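Putative fimbrium tip subunit Fim1F (Parabacteroides distasonis, PDB 3R4R) probably forms part of the tip of the fimbrium, a filamentous cell-surface appendage that mediates adhesion and biofilm formation. Local coordinates at residues H48-D53 with N125-K130. Residues are numbered along the deposited sequence; the frame is centred on the assembly and turned at random.
Sequences HVAVFD and NSYTAK. With EDO (1,2-ethanediol), chain H.
The ring of Tyr127 meets two rings of 48-53, His48 at its hydroxyl end and Phe52 with its edge turned toward one face, offset from the ring centre. This is an offset edge-to-face pair. The planes stand at 86°, and near the rim of the phenol Phe52 CZ comes to 3.5 Å from Tyr127 CE1. His48 meets Tyr127 rim to rim, with neither ring over the other and the planes 31° apart. Tyr127 OH lies at the edge of the imidazole, in its plane.

That edge carries the hydrogen bond of the contact. His48 NE2 and Tyr127 OH are 2.6 Å apart, and either could be the donor. The two side chains approach from opposite directions. His48 has CG anti to its backbone N (chi1 173°), which carries the imidazole off strand 46-52 toward the loop. Ala50 sits between His48 and Phe52 on the same side of the strand. Ala50 CB lies 3.5 Å from Tyr127 OH.

Within 125-130, Tyr127 alone touches residues 48-53. It also packs on Leu101 of strand 96-104 and on Phe114 and Leu117 of its own long loop. The contact joins this loop, which links strands 96-104 and 131-132, to strand 46-52.

The polar atoms here are buried but have partners. Tyr127 OH also bonds Arg58 NH1, and His48 ND1 bonds Asn63 OD1. Two bonds grip the phenol oxygen, and bonds at both ring nitrogens probably hold the imidazole in one orientation. The positive charge of Arg58 would probably stabilise negative charge on the phenol oxygen and so make its proton somewhat more acidic.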
# COMPACT_ATOMS: atom_id res chain seq x y z
N HIS A 48 3.50 -2.76 12.67
CA HIS A 48 2.72 -3.54 13.60
C HIS A 48 2.76 -4.98 13.13
O HIS A 48 2.44 -5.25 11.98
CB HIS A 48 1.27 -2.99 13.73
CG HIS A 48 0.37 -3.86 14.55
ND1 HIS A 48 0.33 -3.78 15.93
CD2 HIS A 48 -0.52 -4.80 14.15
CE1 HIS A 48 -0.57 -4.68 16.31
NE2 HIS A 48 -1.09 -5.31 15.28
N VAL A 49 3.22 -5.89 13.99
CA VAL A 49 3.28 -7.31 13.65
C VAL A 49 2.35 -8.04 14.60
O VAL A 49 2.39 -7.82 15.81
CB VAL A 49 4.75 -7.85 13.69
CG1 VAL A 49 4.80 -9.36 13.52
CG2 VAL A 49 5.61 -7.16 12.64
N ALA A 50 1.46 -8.84 14.04
CA ALA A 50 0.49 -9.61 14.78
C ALA A 50 0.65 -11.08 14.46
O ALA A 50 0.85 -11.42 13.30
CB ALA A 50 -0.92 -9.12 14.46
N VAL A 51 0.58 -11.96 15.48
CA VAL A 51 0.68 -13.42 15.35
C VAL A 51 -0.64 -14.02 15.85
O VAL A 51 -1.10 -13.70 16.95
CB VAL A 51 1.92 -14.03 16.07
CG1 VAL A 51 1.95 -15.55 15.97
CG2 VAL A 51 3.23 -13.44 15.53
N PHE A 52 -1.25 -14.89 15.03
CA PHE A 52 -2.54 -15.52 15.32
C PHE A 52 -2.48 -17.02 15.32
O PHE A 52 -1.73 -17.58 14.52
CB PHE A 52 -3.60 -15.10 14.27
CG PHE A 52 -3.78 -13.62 14.06
CD1 PHE A 52 -4.71 -12.91 14.81
CD2 PHE A 52 -3.04 -12.94 13.09
CE1 PHE A 52 -4.88 -11.54 14.61
CE2 PHE A 52 -3.21 -11.57 12.89
CZ PHE A 52 -4.13 -10.88 13.65
N ASP A 53 -3.36 -17.67 16.11
CA ASP A 53 -3.45 -19.13 16.11
C ASP A 53 -4.36 -19.59 14.93
O ASP A 53 -4.82 -18.76 14.15
CB ASP A 53 -3.96 -19.68 17.47
CG ASP A 53 -5.33 -19.24 17.98
OD1 ASP A 53 -6.16 -18.80 17.17
OD2 ASP A 53 -5.60 -19.45 19.18
N ASN A 125 -13.98 -5.51 17.12
CA ASN A 125 -12.54 -5.34 17.37
C ASN A 125 -11.71 -6.37 16.55
O ASN A 125 -10.90 -7.13 17.10
CB ASN A 125 -12.22 -5.47 18.89
CG ASN A 125 -13.00 -4.54 19.79
OD1 ASN A 125 -12.97 -3.31 19.68
ND2 ASN A 125 -13.74 -5.12 20.71
N SER A 126 -11.89 -6.35 15.24
CA SER A 126 -11.16 -7.24 14.35
C SER A 126 -10.35 -6.45 13.31
O SER A 126 -10.68 -5.29 13.00
CB SER A 126 -12.10 -8.20 13.65
OG SER A 126 -13.12 -7.52 12.94
N TYR A 127 -9.29 -7.09 12.78
CA TYR A 127 -8.44 -6.52 11.74
C TYR A 127 -9.17 -6.44 10.43
O TYR A 127 -8.92 -5.50 9.68
CB TYR A 127 -7.16 -7.35 11.56
CG TYR A 127 -6.13 -7.15 12.65
CD1 TYR A 127 -6.17 -7.90 13.82
CD2 TYR A 127 -5.08 -6.26 12.48
CE1 TYR A 127 -5.19 -7.77 14.80
CE2 TYR A 127 -4.08 -6.13 13.45
CZ TYR A 127 -4.14 -6.88 14.60
OH TYR A 127 -3.21 -6.71 15.59
N THR A 128 -10.08 -7.41 10.14
CA THR A 128 -10.85 -7.40 8.88
C THR A 128 -11.88 -6.24 8.88
O THR A 128 -12.19 -5.72 7.81
CB THR A 128 -11.54 -8.73 8.63
OG1 THR A 128 -12.26 -9.10 9.81
CG2 THR A 128 -10.56 -9.83 8.24
N ALA A 129 -12.38 -5.85 10.06
CA ALA A 129 -13.34 -4.75 10.19
C ALA A 129 -12.63 -3.38 10.24
O ALA A 129 -13.26 -2.35 9.94
CB ALA A 129 -14.18 -4.94 11.44
N LYS A 130 -11.32 -3.36 10.61
CA LYS A 130 -10.52 -2.14 10.78
C LYS A 130 -10.37 -1.35 9.47
O LYS A 130 -10.07 -1.90 8.40
CB LYS A 130 -9.11 -2.45 11.35
CG LYS A 130 -8.24 -1.22 11.68
CD LYS A 130 -8.85 -0.33 12.79
CE LYS A 130 -8.04 0.92 13.06
NZ LYS A 130 -8.65 1.68 14.17
C1 EDO H . -6.59 5.08 12.65
O1 EDO H . -7.96 4.65 12.80
C2 EDO H . -6.35 5.85 11.35
O2 EDO H . -7.07 7.10 11.31